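Local coordinates for amidohydrolase 3 domain-containing protein (Pyrococcus horikoshii, PDB 3IGH) that probably hydrolyses carbon-nitrogen bonds other than peptide bonds, as a metal-dependent member of the amidohydrolase group whose substrate is not yet known, at residues Q194-L198 and K226-N230; V59-F63 and P408-V412. All coordinates share one frame; numbering follows the deposited sequence.

In the fold
From the N terminus, the chain passes a small sheet that includes strands 3-7 and 50-53 and enters strand 58-68, where V59-F63 supplies the first half of contact 2. It then runs through helix 183-199, strand 202-210 and helix 212-223. Contact 1 closes this short loop, joining Q194-L198 on the first helix to K226-N230 just ahead of strand 230-235. Contact 2 closes only much later, when P408-V412 on helix 408-417 meets F63 across 344 intervening residues, so contact 1 is nested inside it. Their centres lie 15 Å apart and their nearest atoms about 6 Å, without touching; V202 packs on both F63 and L197.

Contact 1: Q194-L198 and K226-N230; sequences QEHLL and KLSIN. With SO4 (sulfate ion), chain J.
Q194, on helix 183-199, faces I229 in the irregular segment 226-230, with their CA atoms 6.5 Å apart, the nearest such pair across the contact. The carboxamide of Q194 reads the backbone on both sides of L227. Its NE2 donates to K226 O at 2.8 Å, nearly straight and within both the amide plane and the carbonyl plane. Its OE1 accepts from S228 N at 2.9 Å, also along a straight N-H, but the donor stands above the carbonyl plane. With CG set between the backbone N and the carbonyl carbon (chi1 68°) and the chain extended beyond it, the amide reaches outward from the helix to this loop. Two bonds through different atoms fix its rotation and give both polar atoms of this buried group a backbone partner. S228 OG sits over one face of the carboxamide, 3.2 Å from Q194 CD, too poorly angled toward OE1 for a hydrogen bond. Nearer the helix backbone, I229 CD1 packs on Q194 CB at 3.8 Å and more loosely on L197 CD1. L198 slides past I229, its CD1 meeting I229 CG2 at 3.9 Å, while its CD2 rests near S228 OG. L70, from helix 70-78, touches both L197 and I229. Away from the loop, H196 NE2 donates from the ring edge to O4 of a sulfate at 3.0 Å, an ion probably from the crystallisation liquor that A406 N also holds. The contact joins the helix before strand 202-210 to the loop leading into the neighbouring parallel strand 230-235, within the TIM-barrel fold of the amidohydrolases.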
loop_
_atom_site.group_PDB
_atom_site.type_symbol
_atom_site.label_atom_id
_atom_site.label_comp_id
_atom_site.label_asym_id
_atom_site.label_seq_id
_atom_site.Cartn_x
_atom_site.Cartn_y
_atom_site.Cartn_z
ATOM N N GLN A 194 -8.028 -14.812 -11.605
ATOM C CA GLN A 194 -7.304 -15.336 -10.445
ATOM C C GLN A 194 -7.793 -16.718 -9.999
ATOM O O GLN A 194 -6.988 -17.523 -9.545
ATOM C CB GLN A 194 -7.295 -14.350 -9.267
ATOM C CG GLN A 194 -8.666 -14.118 -8.620
ATOM C CD GLN A 194 -8.634 -13.205 -7.405
ATOM O OE1 GLN A 194 -7.578 -12.713 -7.010
ATOM N NE2 GLN A 194 -9.803 -12.987 -6.795
ATOM N N GLU A 195 -9.093 -16.989 -10.135
ATOM C CA GLU A 195 -9.626 -18.308 -9.774
ATOM C C GLU A 195 -9.164 -19.377 -10.767
ATOM O O GLU A 195 -8.870 -20.500 -10.370
ATOM C CB GLU A 195 -11.154 -18.292 -9.575
ATOM C CG GLU A 195 -12.022 -18.074 -10.807
ATOM C CD GLU A 195 -13.494 -17.804 -10.473
ATOM O OE1 GLU A 195 -14.364 -18.106 -11.326
ATOM O OE2 GLU A 195 -13.776 -17.287 -9.367
ATOM N N HIS A 196 -9.060 -18.991 -12.042
ATOM C CA HIS A 196 -8.497 -19.832 -13.097
ATOM C C HIS A 196 -7.034 -20.161 -12.811
ATOM O O HIS A 196 -6.618 -21.327 -12.898
ATOM C CB HIS A 196 -8.646 -19.110 -14.443
ATOM C CG HIS A 196 -8.148 -19.891 -15.622
ATOM N ND1 HIS A 196 -8.881 -20.901 -16.210
ATOM C CD2 HIS A 196 -7.008 -19.784 -16.345
ATOM C CE1 HIS A 196 -8.206 -21.394 -17.233
ATOM N NE2 HIS A 196 -7.067 -20.732 -17.339
ATOM N N LEU A 197 -6.256 -19.143 -12.437
ATOM C CA LEU A 197 -4.836 -19.330 -12.129
ATOM C C LEU A 197 -4.624 -20.155 -10.872
ATOM O O LEU A 197 -3.774 -21.045 -10.850
ATOM C CB LEU A 197 -4.115 -17.971 -12.002
ATOM C CG LEU A 197 -4.028 -17.243 -13.345
ATOM C CD1 LEU A 197 -3.750 -15.764 -13.137
ATOM C CD2 LEU A 197 -2.982 -17.880 -14.272
ATOM N N LEU A 198 -5.411 -19.866 -9.839
ATOM C CA LEU A 198 -5.321 -20.583 -8.567
ATOM C C LEU A 198 -5.611 -22.078 -8.765
ATOM O O LEU A 198 -4.902 -22.930 -8.221
ATOM C CB LEU A 198 -6.283 -19.968 -7.544
ATOM C CG LEU A 198 -6.100 -20.200 -6.044
ATOM C CD1 LEU A 198 -4.723 -19.778 -5.576
ATOM C CD2 LEU A 198 -7.170 -19.433 -5.282
ATOM N N LYS A 226 -10.291 -9.855 -1.197
ATOM C CA LYS A 226 -10.789 -10.755 -2.241
ATOM C C LYS A 226 -9.757 -11.013 -3.343
ATOM O O LYS A 226 -10.083 -11.602 -4.375
ATOM C CB LYS A 226 -12.106 -10.225 -2.828
ATOM C CG LYS A 226 -13.282 -10.314 -1.857
ATOM C CD LYS A 226 -14.497 -9.565 -2.363
ATOM C CE LYS A 226 -15.669 -9.735 -1.402
ATOM N NZ LYS A 226 -16.769 -8.769 -1.678
ATOM N N LEU A 227 -8.522 -10.562 -3.129
ATOM C CA LEU A 227 -7.395 -10.982 -3.975
ATOM C C LEU A 227 -6.844 -12.308 -3.459
ATOM O O LEU A 227 -6.337 -12.388 -2.343
ATOM C CB LEU A 227 -6.277 -9.932 -3.982
ATOM C CG LEU A 227 -6.113 -8.859 -5.054
ATOM C CD1 LEU A 227 -4.748 -8.226 -4.882
ATOM C CD2 LEU A 227 -6.268 -9.383 -6.480
ATOM N N SER A 228 -6.939 -13.353 -4.274
ATOM C CA SER A 228 -6.612 -14.689 -3.805
ATOM C C SER A 228 -5.218 -15.152 -4.233
ATOM O O SER A 228 -4.781 -16.244 -3.865
ATOM C CB SER A 228 -7.679 -15.677 -4.283
ATOM O OG SER A 228 -7.708 -15.728 -5.697
ATOM N N ILE A 229 -4.531 -14.318 -5.018
ATOM C CA ILE A 229 -3.167 -14.587 -5.469
ATOM C C ILE A 229 -2.315 -13.329 -5.237
ATOM O O ILE A 229 -2.850 -12.223 -5.139
ATOM C CB ILE A 229 -3.116 -14.966 -6.990
ATOM C CG1 ILE A 229 -3.720 -13.849 -7.857
ATOM C CG2 ILE A 229 -3.791 -16.337 -7.245
ATOM C CD1 ILE A 229 -3.496 -13.985 -9.384
ATOM N N ASN A 230 -1.000 -13.506 -5.145
ATOM C CA ASN A 230 -0.084 -12.373 -5.074
ATOM C C ASN A 230 0.020 -11.690 -6.432
ATOM O O ASN A 230 0.222 -12.345 -7.454
ATOM C CB ASN A 230 1.296 -12.817 -4.574
ATOM C CG ASN A 230 1.220 -13.557 -3.250
ATOM O OD1 ASN A 230 0.658 -13.049 -2.275
ATOM N ND2 ASN A 230 1.774 -14.766 -3.211
HETATM S S SO4 J . -6.431 -20.610 -21.068
HETATM O O1 SO4 J . -7.755 -21.078 -20.675
HETATM O O2 SO4 J . -5.911 -21.479 -22.118
HETATM O O3 SO4 J . -6.518 -19.242 -21.573
HETATM O O4 SO4 J . -5.547 -20.658 -19.912
#

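Contact 2: V59-F63 and P408-V412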
loop_
_atom_site.group_PDB
_atom_site.type_symbol
_atom_site.label_atom_id
_atom_site.label_comp_id
_atom_site.label_asym_id
_atom_site.label_seq_id
_atom_site.Cartn_x
_atom_site.Cartn_y
_atom_site.Cartn_z
ATOM N N VAL A 59 4.897 -31.932 -2.121
ATOM C CA VAL A 59 4.671 -30.488 -1.979
ATOM C C VAL A 59 5.797 -29.743 -2.696
ATOM O O VAL A 59 6.968 -30.085 -2.533
ATOM C CB VAL A 59 4.573 -30.057 -0.474
ATOM C CG1 VAL A 59 4.438 -28.532 -0.322
ATOM C CG2 VAL A 59 3.400 -30.730 0.212
ATOM N N MET A 60 5.438 -28.749 -3.508
ATOM C CA MET A 60 6.440 -27.903 -4.171
ATOM C C MET A 60 6.034 -26.429 -4.019
ATOM O O MET A 60 4.856 -26.152 -3.763
ATOM C CB MET A 60 6.630 -28.299 -5.656
ATOM C CG MET A 60 5.435 -28.083 -6.583
ATOM S SD MET A 60 5.751 -28.367 -8.363
ATOM C CE MET A 60 6.382 -26.759 -8.861
ATOM N N PRO A 61 6.996 -25.487 -4.156
ATOM C CA PRO A 61 6.576 -24.089 -4.225
ATOM C C PRO A 61 5.592 -23.881 -5.369
ATOM O O PRO A 61 5.701 -24.524 -6.419
ATOM C CB PRO A 61 7.878 -23.340 -4.501
ATOM C CG PRO A 61 8.946 -24.223 -3.955
ATOM C CD PRO A 61 8.467 -25.618 -4.214
ATOM N N ALA A 62 4.615 -23.012 -5.157
ATOM C CA ALA A 62 3.610 -22.772 -6.184
ATOM C C ALA A 62 4.229 -22.068 -7.395
ATOM O O ALA A 62 5.313 -21.480 -7.296
ATOM C CB ALA A 62 2.447 -21.970 -5.602
ATOM N N PHE A 63 3.576 -22.175 -8.550
ATOM C CA PHE A 63 4.052 -21.489 -9.735
ATOM C C PHE A 63 3.903 -19.970 -9.574
ATOM O O PHE A 63 2.998 -19.481 -8.881
ATOM C CB PHE A 63 3.328 -21.982 -10.994
ATOM C CG PHE A 63 3.703 -23.396 -11.394
ATOM C CD1 PHE A 63 4.882 -23.646 -12.100
ATOM C CD2 PHE A 63 2.887 -24.469 -11.056
ATOM C CE1 PHE A 63 5.234 -24.945 -12.481
ATOM C CE2 PHE A 63 3.225 -25.775 -11.430
ATOM C CZ PHE A 63 4.402 -26.014 -12.136
ATOM N N PRO A 408 0.577 -23.990 -16.361
ATOM C CA PRO A 408 2.023 -23.936 -16.222
ATOM C C PRO A 408 2.731 -25.185 -16.731
ATOM O O PRO A 408 3.864 -25.090 -17.190
ATOM C CB PRO A 408 2.236 -23.739 -14.712
ATOM C CG PRO A 408 0.974 -24.148 -14.078
ATOM C CD PRO A 408 -0.110 -23.897 -15.059
ATOM N N TRP A 409 2.060 -26.334 -16.681
ATOM C CA TRP A 409 2.671 -27.571 -17.132
ATOM C C TRP A 409 2.913 -27.596 -18.635
ATOM O O TRP A 409 3.890 -28.191 -19.088
ATOM C CB TRP A 409 1.865 -28.789 -16.656
ATOM C CG TRP A 409 1.952 -28.944 -15.171
ATOM C CD1 TRP A 409 0.949 -28.757 -14.272
ATOM C CD2 TRP A 409 3.126 -29.265 -14.405
ATOM N NE1 TRP A 409 1.413 -28.970 -12.998
ATOM C CE2 TRP A 409 2.744 -29.275 -13.048
ATOM C CE3 TRP A 409 4.459 -29.547 -14.735
ATOM C CZ2 TRP A 409 3.644 -29.562 -12.015
ATOM C CZ3 TRP A 409 5.352 -29.838 -13.712
ATOM C CH2 TRP A 409 4.937 -29.841 -12.365
ATOM N N LEU A 410 2.048 -26.921 -19.395
ATOM C CA LEU A 410 2.266 -26.739 -20.833
ATOM C C LEU A 410 3.505 -25.890 -21.131
ATOM O O LEU A 410 4.195 -26.125 -22.118
ATOM C CB LEU A 410 1.031 -26.138 -21.513
ATOM C CG LEU A 410 -0.278 -26.934 -21.487
ATOM C CD1 LEU A 410 -1.361 -26.185 -22.257
ATOM C CD2 LEU A 410 -0.083 -28.346 -22.054
ATOM N N THR A 411 3.794 -24.922 -20.260
ATOM C CA THR A 411 4.964 -24.065 -20.426
ATOM C C THR A 411 6.234 -24.770 -19.962
ATOM O O THR A 411 7.291 -24.615 -20.583
ATOM C CB THR A 411 4.736 -22.675 -19.749
ATOM O OG1 THR A 411 3.880 -21.891 -20.592
ATOM C CG2 THR A 411 6.044 -21.915 -19.508
ATOM N N VAL A 412 6.123 -25.564 -18.892
ATOM C CA VAL A 412 7.224 -26.429 -18.454
ATOM C C VAL A 412 7.612 -27.384 -19.590
ATOM O O VAL A 412 8.790 -27.511 -19.932
ATOM C CB VAL A 412 6.870 -27.228 -17.171
ATOM C CG1 VAL A 412 7.953 -28.286 -16.845
ATOM C CG2 VAL A 412 6.706 -26.281 -15.979
#
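Helix 408-417 packs through P408-V412 against F63 of strand 58-68, within the amidohydrolase fold, which belongs to the TIM-barrel clan. F63 meets P408 with one face and W409 with its edge. P408 CB sits over the centre of the phenyl ring, 3.6 Å from its centroid and only 9° off the ring normal, a CH-pi contact; P408 CG extends the cover to F63 CD2 on the same face. The far end of F63 points its edge at the face of W409 in a T-shaped pair, with planes at 86° and F63 CZ 3.6 Å from W409 CZ2. Both aromatic side chains carry CG beside the backbone N and anti to the carbonyl carbon (chi1 -70° for F63), which turns the phenyl edge toward the indole face. V412 CG2 closes obliquely on F63 CE1 at 4.0 Å, one helical turn on from P408, whose O accepts V412 N. From its own segment, M60 CE lies over the other face of F63, offset toward the rim, and M60 SD makes an oblique Met-aromatic contact with W409, 4.3 Å from its CH2. Y443 of helix 436-450 adds a further edge-to-face partner to F63, and the ring of H482, from the C-terminal expression tag, stacks on W409. An alanine in place of F63 would probably leave the W409 face and P408 CB without their aromatic partner and open a gap between strand and helix. Across these two segments the attachment thus rests on apolar and ring contacts alone, so it depends on how the flat groups fit rather than on directed polar bonds.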